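Putative Lipoprotein (Shewanella oneidensis, PDB 3U24) is of unknown function but binds zinc and calcium ions and may be distantly related to zinc-dependent peptidases. Local coordinates at residues L39-A44 / D53-I58; Y94-N99 / L427-F432; F252-G257 / S517-T522. One frame throughout, in Å; residues are numbered along the deposited sequence. Where two conformers were deposited one is given.

Interaction 1. Residues L39-A44 / D53-I58; sequences LSPTWA and DGYLEI
Glu57 reaches across to the first turn of helix 41-47 and settles its carboxylate beside Ser40, Pro41 and Thr42. Its CB is directed at that helix. With CG beside the backbone N (chi1 -54°), the chain then bends at chi2 (100°) and passes Leu39 O at the CG level, the two atoms 4.4 Å apart. CD arrives next to Thr42, 3.3 Å from OG1, and the two carboxylate oxygens part company. OE1 receives the Thr42 hydroxyl; the modelled OG1 to OE1 distance of 2.5 Å is so short that its exact value is doubtful. OE2 is gripped twice, from opposite faces of the carboxylate plane: Ser40 OG donates nearly in line with the C-O bond, and Thr42 N donates from the syn side, tilted out of the plane, in a 3.0 Å bond to OE2 that is close to straight (167°).

These bonds belong to an N-terminal helix cap. Ser40 is the N-cap residue, its OG accepting from Trp43 N at 3.2 Å, and Glu57 adds a second acceptor for the first-turn N-H groups. A carboxylate is suited to this helix end, where the dipole would probably favour its negative charge. Pro41 has no N-H to satisfy, so a proline fits the first turn; its CD lies 3.5 Å from Glu57 OE2, while its CG packs on Tyr55 CD2 at 3.8 Å.

Two waters extend the contact. One donates to both Pro41 O and Asp53 OD1, the other to Thr42 OG1 and Tyr55 O. Arg148 ties the segments further, through Thr42 OG1 and Asp53 O. Asp53 OD2 bonds His50 ND1, a second-shell contact that would orient this imidazole, which binds zinc together with Glu133.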
ATOM      1  N   LEU A  39       5.645  -2.441 -24.028  1.00 27.79           N
ATOM      2  CA  LEU A  39       6.831  -1.788 -23.483  1.00 26.68           C
ATOM      3  C   LEU A  39       7.372  -2.524 -22.281  1.00 26.56           C
ATOM      4  O   LEU A  39       8.583  -2.623 -22.113  1.00 27.18           O
ATOM      5  CB  LEU A  39       6.516  -0.354 -23.053  1.00 26.38           C
ATOM      6  CG  LEU A  39       7.570   0.380 -22.231  1.00 26.48           C
ATOM      7  CD1 LEU A  39       8.723   0.810 -23.129  1.00 26.42           C
ATOM      8  CD2 LEU A  39       6.951   1.553 -21.500  1.00 26.12           C
ATOM      9  N   SER A  40       6.486  -3.013 -21.423  1.00 25.74           N
ATOM     10  CA  SER A  40       6.910  -3.679 -20.184  1.00 23.85           C
ATOM     11  C   SER A  40       6.121  -4.957 -19.911  1.00 23.57           C
ATOM     12  O   SER A  40       5.131  -4.998 -19.179  1.00 22.82           O
ATOM     13  CB  SER A  40       6.743  -2.712 -19.042  1.00 24.05           C
ATOM     14  OG  SER A  40       7.025  -3.380 -17.853  1.00 25.61           O
ATOM     15  N   PRO A  41       6.532  -6.040 -20.520  1.00 23.53           N
ATOM     16  CA  PRO A  41       5.765  -7.245 -20.227  1.00 23.79           C
ATOM     17  C   PRO A  41       5.876  -7.745 -18.790  1.00 22.85           C
ATOM     18  O   PRO A  41       5.029  -8.517 -18.366  1.00 23.22           O
ATOM     19  CB  PRO A  41       6.305  -8.282 -21.245  1.00 24.29           C
ATOM     20  CG  PRO A  41       7.572  -7.673 -21.786  1.00 24.54           C
ATOM     21  CD  PRO A  41       7.372  -6.183 -21.705  1.00 24.48           C
ATOM     22  N   THR A  42       6.884  -7.333 -18.040  1.00 22.64           N
ATOM     23  CA  THR A  42       6.939  -7.683 -16.612  1.00 23.07           C
ATOM     24  C   THR A  42       5.834  -6.965 -15.804  1.00 23.51           C
ATOM     25  O   THR A  42       5.145  -7.570 -14.959  1.00 23.26           O
ATOM     26  CB  THR A  42       8.326  -7.406 -16.040  1.00 23.48           C
ATOM     27  OG1 THR A  42       9.248  -8.218 -16.766  1.00 25.17           O
ATOM     28  CG2 THR A  42       8.418  -7.715 -14.518  1.00 24.36           C
ATOM     29  N   TRP A  43       5.617  -5.692 -16.100  1.00 24.12           N
ATOM     30  CA  TRP A  43       4.500  -4.977 -15.509  1.00 24.63           C
ATOM     31  C   TRP A  43       3.196  -5.690 -15.826  1.00 23.38           C
ATOM     32  O   TRP A  43       2.314  -5.852 -14.965  1.00 22.01           O
ATOM     33  CB  TRP A  43       4.493  -3.586 -16.063  1.00 26.54           C
ATOM     34  CG  TRP A  43       3.756  -2.553 -15.248  1.00 29.45           C
ATOM     35  CD1 TRP A  43       2.751  -2.732 -14.278  1.00 31.00           C
ATOM     36  CD2 TRP A  43       3.908  -1.099 -15.380  1.00 30.73           C
ATOM     37  NE1 TRP A  43       2.309  -1.507 -13.792  1.00 32.49           N
ATOM     38  CE2 TRP A  43       2.971  -0.487 -14.426  1.00 32.31           C
ATOM     39  CE3 TRP A  43       4.697  -0.277 -16.172  1.00 31.77           C
ATOM     40  CZ2 TRP A  43       2.871   0.887 -14.289  1.00 32.19           C
ATOM     41  CZ3 TRP A  43       4.593   1.108 -16.011  1.00 32.84           C
ATOM     42  CH2 TRP A  43       3.698   1.671 -15.092  1.00 31.54           C
ATOM     43  N   ALA A  44       3.070  -6.166 -17.058  1.00 22.46           N
ATOM     44  CA  ALA A  44       1.886  -6.911 -17.443  1.00 23.01           C
ATOM     45  C   ALA A  44       1.746  -8.179 -16.562  1.00 23.90           C
ATOM     46  O   ALA A  44       0.670  -8.481 -16.023  1.00 24.04           O
ATOM     47  CB  ALA A  44       1.956  -7.292 -18.912  1.00 21.46           C
ATOM     48  N   ASP A  53       6.181 -13.630 -20.903  1.00 25.97           N
ATOM     49  CA  ASP A  53       6.890 -13.957 -19.691  1.00 26.07           C
ATOM     50  C   ASP A  53       8.345 -14.347 -19.970  1.00 25.23           C
ATOM     51  O   ASP A  53       9.198 -14.251 -19.098  1.00 23.76           O
ATOM     52  CB  ASP A  53       6.204 -15.104 -18.974  1.00 27.89           C
ATOM     53  CG  ASP A  53       4.821 -14.745 -18.434  1.00 31.41           C
ATOM     54  OD1 ASP A  53       4.431 -13.547 -18.420  1.00 31.66           O
ATOM     55  OD2 ASP A  53       4.116 -15.703 -17.999  1.00 33.36           O
ATOM     56  N   GLY A  54       8.642 -14.774 -21.189  1.00 25.29           N
ATOM     57  CA  GLY A  54       9.994 -15.145 -21.533  1.00 25.90           C
ATOM     58  C   GLY A  54      10.976 -14.014 -21.790  1.00 27.07           C
ATOM     59  O   GLY A  54      12.154 -14.269 -22.044  1.00 26.32           O
ATOM     60  N   TYR A  55      10.498 -12.779 -21.732  1.00 28.94           N
ATOM     61  CA  TYR A  55      11.289 -11.613 -22.092  1.00 29.22           C
ATOM     62  C   TYR A  55      11.655 -10.853 -20.845  1.00 27.40           C
ATOM     63  O   TYR A  55      10.790 -10.340 -20.159  1.00 26.77           O
ATOM     64  CB  TYR A  55      10.469 -10.696 -22.990  1.00 33.56           C
ATOM     65  CG  TYR A  55      11.266  -9.522 -23.486  1.00 37.38           C
ATOM     66  CD1 TYR A  55      12.154  -9.681 -24.534  1.00 41.70           C
ATOM     67  CD2 TYR A  55      11.174  -8.271 -22.881  1.00 39.95           C
ATOM     68  CE1 TYR A  55      12.922  -8.624 -24.994  1.00 45.05           C
ATOM     69  CE2 TYR A  55      11.938  -7.196 -23.334  1.00 42.24           C
ATOM     70  CZ  TYR A  55      12.806  -7.393 -24.393  1.00 44.93           C
ATOM     71  OH  TYR A  55      13.579  -6.386 -24.872  1.00 50.71           O
ATOM     72  N   LEU A  56      12.938 -10.788 -20.533  1.00 26.27           N
ATOM     73  CA  LEU A  56      13.421 -10.017 -19.395  1.00 25.45           C
ATOM     74  C   LEU A  56      13.917  -8.693 -19.921  1.00 25.86           C
ATOM     75  O   LEU A  56      14.867  -8.665 -20.680  1.00 25.36           O
ATOM     76  CB  LEU A  56      14.568 -10.744 -18.707  1.00 25.07           C
ATOM     77  CG  LEU A  56      15.234 -10.087 -17.506  1.00 23.80           C
ATOM     78  CD1 LEU A  56      14.261  -9.910 -16.358  1.00 23.12           C
ATOM     79  CD2 LEU A  56      16.457 -10.902 -17.095  1.00 23.46           C
ATOM     80  N   GLU A  57      13.279  -7.601 -19.511  1.00 26.02           N
ATOM     81  CA  GLU A  57      13.723  -6.263 -19.931  1.00 27.25           C
ATOM     82  C   GLU A  57      15.065  -5.966 -19.292  1.00 25.88           C
ATOM     83  O   GLU A  57      15.264  -6.256 -18.127  1.00 26.65           O
ATOM     84  CB  GLU A  57      12.723  -5.174 -19.526  1.00 27.76           C
ATOM     85  CG  GLU A  57      11.295  -5.439 -20.012  1.00 29.69           C
ATOM     86  CD  GLU A  57      10.372  -6.030 -18.921  1.00 30.61           C
ATOM     87  OE1 GLU A  57      10.811  -6.938 -18.164  1.00 32.43           O
ATOM     88  OE2 GLU A  57       9.204  -5.590 -18.822  1.00 30.20           O
ATOM     89  N   ILE A  58      16.002  -5.456 -20.074  1.00 25.79           N
ATOM     90  CA  ILE A  58      17.309  -5.075 -19.564  1.00 25.88           C
ATOM     91  C   ILE A  58      17.184  -3.599 -19.208  1.00 26.09           C
ATOM     92  O   ILE A  58      16.824  -2.765 -20.056  1.00 26.44           O
ATOM     93  CB  ILE A  58      18.419  -5.323 -20.589  1.00 26.70           C
ATOM     94  CG1 ILE A  58      18.532  -6.827 -20.882  1.00 27.84           C
ATOM     95  CG2 ILE A  58      19.777  -4.819 -20.066  1.00 25.53           C
ATOM     96  CD1 ILE A  58      19.028  -7.160 -22.277  1.00 28.38           C
TER
HETATM   97  O   HOH W   1       4.456 -11.071 -19.628  1.00 26.48           O
HETATM   98  O   HOH W   2       8.154 -10.237 -18.997  1.00 19.86           O

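Interaction 2. Residues Y94-N99 / L427-F432; sequences YHLIDN and LVKSLF. With ZN (zinc ion), chain C.
A helix-helix interface, in which Leu96 and Ile97 of helix 88-111 pack against Val428 of helix 427-432, joins two parts of the largely helical body that are more than 300 residues apart in the chain. The local axes come within 9.9 Å and cross at 45°, close enough for aliphatic side chains of medium size to meet directly.

Val428 points toward the other helix. Its CG1 rests against Leu96 CB at 4.0 Å and lies close to Ile97 CG1 as well, while CG2 meets the terminal methyl of Ile97, CD1, also at 4.0 Å. The Ile97 CB does not point at the neighbour, but the extended chi2 (166°) carries CD1 across to the valine; the two side chains cross at about a right angle. Leu96 points toward the neighbour; both its methyls lie near Phe432 O, CD2 at 3.8 Å, and CD1 also meets Lys429 CG at 4.0 Å. Lysine suits this position because its aliphatic stem can line the apolar seam while, in the conformer given, NZ leads off to bond Tyr558 O and Ser424 O.

On another side of helix 88-111, His95 binds a zinc ion through NE2 at 2.0 Å. A water, 2.5 Å from the zinc, lies in the plane of the ring beyond its edge. The imidazole's rotation is fixed at its other nitrogen, where ND1 is bonded to Thr91 O, and one face is flanked by Tyr94 CD1.

Helix 25-39 adjoins the interface, its Ile33 and Leu36 packing on the ring of Phe432, while Leu78 of helix 61-79 lies against Ile97. In the chain, helix 427-432 itself runs between helix 414-423 and helix 435-451, which carry the zinc ligands His414 and Glu439.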
ATOM      1  N   TYR A  94      -8.699   9.327 -18.044  1.00 21.90           N
ATOM      2  CA  TYR A  94      -7.866  10.294 -18.727  1.00 22.19           C
ATOM      3  C   TYR A  94      -6.823  10.816 -17.737  1.00 21.86           C
ATOM      4  O   TYR A  94      -5.630  10.791 -18.025  1.00 20.34           O
ATOM      5  CB  TYR A  94      -8.708  11.465 -19.286  1.00 23.37           C
ATOM      6  CG  TYR A  94      -7.919  12.523 -20.015  1.00 23.98           C
ATOM      7  CD1 TYR A  94      -7.109  13.407 -19.337  1.00 24.31           C
ATOM      8  CD2 TYR A  94      -8.001  12.652 -21.399  1.00 25.21           C
ATOM      9  CE1 TYR A  94      -6.381  14.371 -20.011  1.00 25.10           C
ATOM     10  CE2 TYR A  94      -7.302  13.636 -22.066  1.00 25.51           C
ATOM     11  CZ  TYR A  94      -6.480  14.480 -21.360  1.00 25.54           C
ATOM     12  OH  TYR A  94      -5.762  15.459 -22.016  1.00 26.83           O
ATOM     13  N   HIS A  95      -7.285  11.266 -16.569  1.00 21.49           N
ATOM     14  CA  HIS A  95      -6.390  11.849 -15.599  1.00 21.66           C
ATOM     15  C   HIS A  95      -5.410  10.860 -14.978  1.00 21.34           C
ATOM     16  O   HIS A  95      -4.229  11.183 -14.766  1.00 21.72           O
ATOM     17  CB  HIS A  95      -7.177  12.634 -14.553  1.00 22.08           C
ATOM     18  CG  HIS A  95      -7.727  13.899 -15.086  1.00 23.40           C
ATOM     19  ND1 HIS A  95      -8.901  13.955 -15.805  1.00 24.93           N
ATOM     20  CD2 HIS A  95      -7.213  15.177 -15.075  1.00 24.00           C
ATOM     21  CE1 HIS A  95      -9.127  15.223 -16.175  1.00 25.44           C
ATOM     22  NE2 HIS A  95      -8.107  15.977 -15.709  1.00 25.48           N
ATOM     23  N   LEU A  96      -5.871   9.658 -14.689  1.00 20.84           N
ATOM     24  CA  LEU A  96      -5.002   8.628 -14.189  1.00 20.42           C
ATOM     25  C   LEU A  96      -3.911   8.304 -15.214  1.00 20.50           C
ATOM     26  O   LEU A  96      -2.759   8.186 -14.839  1.00 20.30           O
ATOM     27  CB  LEU A  96      -5.800   7.389 -13.847  1.00 20.43           C
ATOM     28  CG  LEU A  96      -6.721   7.463 -12.622  1.00 20.83           C
ATOM     29  CD1 LEU A  96      -7.439   6.092 -12.523  1.00 19.59           C
ATOM     30  CD2 LEU A  96      -5.991   7.842 -11.314  1.00 19.93           C
ATOM     31  N   ILE A  97      -4.257   8.200 -16.496  1.00 20.30           N
ATOM     32  CA  ILE A  97      -3.267   7.989 -17.518  1.00 20.57           C
ATOM     33  C   ILE A  97      -2.274   9.161 -17.627  1.00 21.22           C
ATOM     34  O   ILE A  97      -1.044   8.956 -17.650  1.00 20.49           O
ATOM     35  CB  ILE A  97      -3.921   7.679 -18.893  1.00 21.12           C
ATOM     36  CG1 ILE A  97      -4.573   6.281 -18.866  1.00 21.29           C
ATOM     37  CG2 ILE A  97      -2.904   7.755 -20.004  1.00 20.42           C
ATOM     38  CD1 ILE A  97      -5.523   6.021 -20.039  1.00 21.59           C
ATOM     39  N   ASP A  98      -2.783  10.390 -17.682  1.00 22.07           N
ATOM     40  CA  ASP A  98      -1.921  11.560 -17.791  1.00 23.14           C
ATOM     41  C   ASP A  98      -0.881  11.624 -16.644  1.00 22.68           C
ATOM     42  O   ASP A  98       0.323  11.793 -16.872  1.00 22.38           O
ATOM     43  CB  ASP A  98      -2.771  12.802 -17.762  1.00 25.54           C
ATOM     44  CG  ASP A  98      -2.072  14.014 -18.320  1.00 28.28           C
ATOM     45  OD1 ASP A  98      -1.205  13.896 -19.197  1.00 32.97           O
ATOM     46  OD2 ASP A  98      -2.422  15.112 -17.902  1.00 32.90           O
ATOM     47  N   ASN A  99      -1.371  11.485 -15.424  1.00 21.05           N
ATOM     48  CA  ASN A  99      -0.546  11.463 -14.255  1.00 21.23           C
ATOM     49  C   ASN A  99       0.470  10.296 -14.243  1.00 20.96           C
ATOM     50  O   ASN A  99       1.618  10.492 -13.889  1.00 20.46           O
ATOM     51  CB  ASN A  99      -1.414  11.373 -12.982  1.00 20.98           C
ATOM     52  CG  ASN A  99      -0.583  11.535 -11.724  1.00 21.08           C
ATOM     53  OD1 ASN A  99      -0.029  12.595 -11.493  1.00 21.27           O
ATOM     54  ND2 ASN A  99      -0.450  10.477 -10.949  1.00 20.00           N
ATOM     55  N   LEU A 427     -10.601  -0.922 -16.538  1.00 28.47           N
ATOM     56  CA  LEU A 427      -9.276  -1.520 -16.491  1.00 28.55           C
ATOM     57  C   LEU A 427      -8.258  -0.523 -15.944  1.00 26.55           C
ATOM     58  O   LEU A 427      -7.523  -0.840 -15.047  1.00 26.86           O
ATOM     59  CB  LEU A 427      -8.882  -2.048 -17.882  1.00 30.79           C
ATOM     60  CG  LEU A 427      -7.727  -3.075 -17.974  1.00 32.67           C
ATOM     61  CD1 LEU A 427      -7.825  -4.199 -16.940  1.00 31.82           C
ATOM     62  CD2 LEU A 427      -7.666  -3.673 -19.386  1.00 32.65           C
ATOM     63  N   VAL A 428      -8.265   0.716 -16.435  1.00 25.94           N
ATOM     64  CA  VAL A 428      -7.362   1.750 -15.934  1.00 24.38           C
ATOM     65  C   VAL A 428      -7.445   2.000 -14.416  1.00 24.36           C
ATOM     66  O   VAL A 428      -6.421   2.079 -13.761  1.00 24.10           O
ATOM     67  CB  VAL A 428      -7.523   3.055 -16.734  1.00 23.72           C
ATOM     68  CG1 VAL A 428      -6.715   4.192 -16.114  1.00 22.03           C
ATOM     69  CG2 VAL A 428      -7.088   2.803 -18.177  1.00 23.29           C
ATOM     70  N   LYS A 429      -8.648   2.113 -13.864  0.50 24.31           N
ATOM     71  CA  LYS A 429      -8.802   2.293 -12.425  0.50 24.09           C
ATOM     72  C   LYS A 429      -8.359   1.076 -11.666  0.50 24.50           C
ATOM     73  O   LYS A 429      -7.809   1.211 -10.583  0.50 25.33           O
ATOM     74  CB  LYS A 429     -10.244   2.594 -12.018  0.50 23.75           C
ATOM     75  CG  LYS A 429     -10.796   3.893 -12.559  0.50 23.26           C
ATOM     76  CD  LYS A 429     -12.064   4.308 -11.811  0.50 22.70           C
ATOM     77  CE  LYS A 429     -13.215   3.348 -12.041  0.50 22.14           C
ATOM     78  NZ  LYS A 429     -14.484   4.110 -12.016  0.50 22.04           N
ATOM     79  N   SER A 430      -8.612  -0.113 -12.201  1.00 24.80           N
ATOM     80  CA  SER A 430      -8.204  -1.332 -11.516  1.00 25.52           C
ATOM     81  C   SER A 430      -6.680  -1.412 -11.450  1.00 25.65           C
ATOM     82  O   SER A 430      -6.152  -1.728 -10.428  1.00 26.07           O
ATOM     83  CB  SER A 430      -8.791  -2.574 -12.191  1.00 27.03           C
ATOM     84  OG  SER A 430     -10.197  -2.581 -12.043  1.00 27.98           O
ATOM     85  N   LEU A 431      -5.985  -1.033 -12.520  1.00 25.98           N
ATOM     86  CA  LEU A 431      -4.528  -1.067 -12.544  1.00 25.52           C
ATOM     87  C   LEU A 431      -3.865   0.102 -11.844  1.00 26.30           C
ATOM     88  O   LEU A 431      -2.828  -0.064 -11.212  1.00 26.76           O
ATOM     89  CB  LEU A 431      -4.042  -1.115 -13.989  1.00 25.24           C
ATOM     90  CG  LEU A 431      -4.475  -2.315 -14.832  1.00 26.28           C
ATOM     91  CD1 LEU A 431      -4.111  -2.120 -16.316  1.00 26.72           C
ATOM     92  CD2 LEU A 431      -3.868  -3.596 -14.295  1.00 26.00           C
ATOM     93  N   PHE A 432      -4.418   1.302 -11.962  1.00 26.54           N
ATOM     94  CA  PHE A 432      -3.678   2.492 -11.546  1.00 27.47           C
ATOM     95  C   PHE A 432      -4.447   3.380 -10.639  1.00 28.39           C
ATOM     96  O   PHE A 432      -4.223   4.579 -10.637  1.00 29.29           O
ATOM     97  CB  PHE A 432      -3.259   3.326 -12.746  1.00 28.06           C
ATOM     98  CG  PHE A 432      -2.562   2.544 -13.776  1.00 28.73           C
ATOM     99  CD1 PHE A 432      -1.384   1.921 -13.478  1.00 31.50           C
ATOM    100  CD2 PHE A 432      -3.083   2.413 -15.019  1.00 31.11           C
ATOM    101  CE1 PHE A 432      -0.735   1.160 -14.422  1.00 32.40           C
ATOM    102  CE2 PHE A 432      -2.444   1.664 -15.984  1.00 31.69           C
ATOM    103  CZ  PHE A 432      -1.283   1.008 -15.675  1.00 30.92           C
TER
HETATM  104 ZN    ZN C 592      -7.889  17.911 -16.100  1.00 33.31          ZN
HETATM  105  O   HOH W   3     -10.085  18.979 -16.782  1.00 32.39           O

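Interaction 3. Residues F252-G257 / S517-T522; sequences FDIQAG and SQVQLT. With ACY (acetic acid), chain Q.
Val519, whose CG1 packs on Ile254 CG1 at 3.7 Å, has a positive phi (76°), rare for a beta-branched residue. It sits at the middle of a classic gamma turn, closed by a weak bond from Gln520 N to Gln518 O. CG1, anti to the backbone N (chi1 170°), also touches Asp253 OD2 at 3.8 Å, although that oxygen's main partner is Lys249, which bonds Gln518 O as well.

The next turn is pinned by Val519 O, which takes both Thr522 N and Thr522 OG1, each at 2.8 Å; the hydroxyl lies in the carbonyl plane on a lone pair. Threonine suits the spot: its hydroxyl turns back to the carbonyl three residues earlier, and OG1 also lies against Ile254 CD1 at 4.0 Å.

The Gln518 chain bends at chi2 (85°) and brings its amide to an acetic acid molecule, probably from the crystallisation liquor, whose O accepts from Gln518 NE2 at 3.2 Å. A leucine in its place has no amide N-H, and the acid would probably be left without this donor, free to shift.

Ile254 packs on Ser523 and Ser526 of helix 523-542, while Thr522 touches Tyr246 and Phe250 of helix 243-254 and Thr476 of helix 459-485.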
ATOM      1  N   PHE A 252       2.475  13.231  -7.485  1.00 21.22           N
ATOM      2  CA  PHE A 252       2.249  12.133  -8.427  1.00 21.88           C
ATOM      3  C   PHE A 252       1.614  10.896  -7.774  1.00 22.49           C
ATOM      4  O   PHE A 252       0.694  10.296  -8.352  1.00 21.48           O
ATOM      5  CB  PHE A 252       3.550  11.666  -9.136  1.00 22.14           C
ATOM      6  CG  PHE A 252       4.068  12.613 -10.174  1.00 22.22           C
ATOM      7  CD1 PHE A 252       3.231  13.098 -11.181  1.00 22.87           C
ATOM      8  CD2 PHE A 252       5.398  12.992 -10.180  1.00 22.46           C
ATOM      9  CE1 PHE A 252       3.703  13.953 -12.141  1.00 22.89           C
ATOM     10  CE2 PHE A 252       5.892  13.856 -11.145  1.00 22.46           C
ATOM     11  CZ  PHE A 252       5.033  14.348 -12.122  1.00 23.07           C
ATOM     12  N   ASP A 253       2.072  10.527  -6.579  1.00 23.38           N
ATOM     13  CA  ASP A 253       1.605   9.315  -5.915  1.00 24.14           C
ATOM     14  C   ASP A 253       0.234   9.513  -5.267  1.00 25.23           C
ATOM     15  O   ASP A 253      -0.629   8.644  -5.380  1.00 26.27           O
ATOM     16  CB  ASP A 253       2.587   8.884  -4.804  1.00 26.36           C
ATOM     17  CG  ASP A 253       3.919   8.358  -5.334  1.00 29.38           C
ATOM     18  OD1 ASP A 253       4.070   8.225  -6.573  1.00 31.44           O
ATOM     19  OD2 ASP A 253       4.817   8.036  -4.492  1.00 32.60           O
ATOM     20  N   ILE A 254       0.040  10.625  -4.542  1.00 24.21           N
ATOM     21  CA  ILE A 254      -1.169  10.820  -3.723  1.00 23.65           C
ATOM     22  C   ILE A 254      -2.252  11.586  -4.492  1.00 25.02           C
ATOM     23  O   ILE A 254      -3.426  11.294  -4.396  1.00 26.83           O
ATOM     24  CB  ILE A 254      -0.791  11.600  -2.470  1.00 23.29           C
ATOM     25  CG1 ILE A 254       0.308  10.859  -1.681  1.00 23.08           C
ATOM     26  CG2 ILE A 254      -1.987  11.855  -1.566  1.00 22.61           C
ATOM     27  CD1 ILE A 254      -0.040   9.463  -1.169  1.00 22.38           C
ATOM     28  N   GLN A 255      -1.829  12.549  -5.294  1.00 24.99           N
ATOM     29  CA  GLN A 255      -2.719  13.375  -6.067  1.00 26.19           C
ATOM     30  C   GLN A 255      -3.709  14.079  -5.177  1.00 24.75           C
ATOM     31  O   GLN A 255      -4.877  14.220  -5.506  1.00 25.88           O
ATOM     32  CB  GLN A 255      -3.414  12.577  -7.185  1.00 27.56           C
ATOM     33  CG  GLN A 255      -2.485  12.006  -8.228  1.00 29.19           C
ATOM     34  CD  GLN A 255      -3.227  11.373  -9.391  1.00 31.60           C
ATOM     35  OE1 GLN A 255      -3.346  10.130  -9.467  1.00 37.34           O
ATOM     36  NE2 GLN A 255      -3.698  12.189 -10.298  1.00 29.40           N
ATOM     37  N   ALA A 256      -3.216  14.543  -4.054  1.00 24.84           N
ATOM     38  CA  ALA A 256      -3.997  15.321  -3.103  1.00 24.48           C
ATOM     39  C   ALA A 256      -4.254  16.704  -3.676  1.00 24.64           C
ATOM     40  O   ALA A 256      -3.537  17.206  -4.581  1.00 24.10           O
ATOM     41  CB  ALA A 256      -3.231  15.478  -1.793  1.00 24.23           C
ATOM     42  N   GLY A 257      -5.264  17.315  -3.086  1.00 25.20           N
ATOM     43  CA  GLY A 257      -5.646  18.676  -3.345  1.00 26.30           C
ATOM     44  C   GLY A 257      -4.945  19.652  -2.431  1.00 26.52           C
ATOM     45  O   GLY A 257      -5.463  20.724  -2.191  1.00 28.45           O
ATOM     46  N   SER A 517      11.423   3.967   1.976  1.00 25.95           N
ATOM     47  CA  SER A 517      10.348   4.453   1.121  1.00 25.88           C
ATOM     48  C   SER A 517      10.029   5.909   1.482  1.00 25.03           C
ATOM     49  O   SER A 517      10.412   6.414   2.557  1.00 26.50           O
ATOM     50  CB  SER A 517       9.103   3.596   1.324  1.00 26.24           C
ATOM     51  OG  SER A 517       8.562   3.834   2.615  1.00 26.96           O
ATOM     52  N   GLN A 518       9.353   6.577   0.566  1.00 23.96           N
ATOM     53  CA  GLN A 518       8.969   7.971   0.704  1.00 23.66           C
ATOM     54  C   GLN A 518       7.509   8.113   0.250  1.00 23.79           C
ATOM     55  O   GLN A 518       7.081   7.378  -0.676  1.00 23.41           O
ATOM     56  CB  GLN A 518       9.852   8.851  -0.183  1.00 23.38           C
ATOM     57  CG  GLN A 518      11.322   8.492  -0.143  1.00 24.04           C
ATOM     58  CD  GLN A 518      11.644   7.391  -1.109  1.00 23.57           C
ATOM     59  OE1 GLN A 518      11.001   7.276  -2.125  1.00 24.03           O
ATOM     60  NE2 GLN A 518      12.618   6.569  -0.785  1.00 23.22           N
ATOM     61  N   VAL A 519       6.766   9.001   0.934  1.00 22.89           N
ATOM     62  CA  VAL A 519       5.408   9.419   0.565  1.00 22.87           C
ATOM     63  C   VAL A 519       4.320   8.390   0.898  1.00 23.68           C
ATOM     64  O   VAL A 519       3.257   8.733   1.443  1.00 24.38           O
ATOM     65  CB  VAL A 519       5.366   9.899  -0.912  1.00 22.82           C
ATOM     66  CG1 VAL A 519       3.958  10.098  -1.384  1.00 22.87           C
ATOM     67  CG2 VAL A 519       6.136  11.214  -1.044  1.00 22.80           C
ATOM     68  N   GLN A 520       4.568   7.115   0.639  1.00 24.05           N
ATOM     69  CA  GLN A 520       3.527   6.094   0.863  1.00 23.95           C
ATOM     70  C   GLN A 520       2.910   6.170   2.275  1.00 22.99           C
ATOM     71  O   GLN A 520       1.705   5.964   2.456  1.00 22.07           O
ATOM     72  CB  GLN A 520       4.066   4.693   0.507  1.00 24.99           C
ATOM     73  CG  GLN A 520       3.019   3.566   0.514  1.00 26.25           C
ATOM     74  CD  GLN A 520       2.576   3.176   1.929  1.00 26.23           C
ATOM     75  OE1 GLN A 520       3.350   3.282   2.883  1.00 25.68           O
ATOM     76  NE2 GLN A 520       1.301   2.782   2.068  1.00 26.43           N
ATOM     77  N   LEU A 521       3.728   6.514   3.264  1.00 24.18           N
ATOM     78  CA  LEU A 521       3.282   6.571   4.680  1.00 23.60           C
ATOM     79  C   LEU A 521       2.275   7.675   4.913  1.00 22.89           C
ATOM     80  O   LEU A 521       1.477   7.550   5.827  1.00 22.83           O
ATOM     81  CB  LEU A 521       4.453   6.724   5.662  1.00 23.81           C
ATOM     82  CG  LEU A 521       5.037   5.378   6.098  1.00 25.27           C
ATOM     83  CD1 LEU A 521       6.401   5.586   6.763  1.00 24.65           C
ATOM     84  CD2 LEU A 521       4.063   4.648   7.022  1.00 23.53           C
ATOM     85  N   THR A 522       2.299   8.738   4.113  1.00 22.06           N
ATOM     86  CA  THR A 522       1.291   9.804   4.240  1.00 22.67           C
ATOM     87  C   THR A 522      -0.102   9.446   3.658  1.00 22.67           C
ATOM     88  O   THR A 522      -1.076  10.155   3.894  1.00 22.49           O
ATOM     89  CB  THR A 522       1.747  11.120   3.560  1.00 23.59           C
ATOM     90  OG1 THR A 522       1.713  10.945   2.138  1.00 22.90           O
ATOM     91  CG2 THR A 522       3.174  11.515   3.993  1.00 22.30           C
TER
HETATM   92  C   ACY Q 601      12.411   4.381  -3.655  1.00 42.68           C
HETATM   93  O   ACY Q 601      12.879   3.939  -2.572  1.00 41.69           O
HETATM   94  OXT ACY Q 601      11.379   5.117  -3.722  1.00 45.54           O
HETATM   95  CH3 ACY Q 601      13.067   3.973  -4.931  1.00 37.79           C

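How the interactions relate
Interaction 2 links the other two. It meets interaction 1 where Trp43 CZ2 packs on Phe432 CE1 at 3.6 Å, and interaction 3 where Asn99 ND2 lies 2.8 Å from Phe252 O, a probable hydrogen bond. Interactions 1 and 3 do not touch; their nearest atoms are about 11 Å apart. Along the chain, interaction 1 closes before interaction 2 opens, whereas the segments of interactions 2 and 3 alternate, so that distant parts of the chain are interleaved. Zinc sites lie close to all three: the Pro41 side chain is about 8 Å from that of His50, His95 of interaction 2 itself binds a zinc ion, and the Ile254 side chain is about 9 Å from that of Glu439, another zinc ligand.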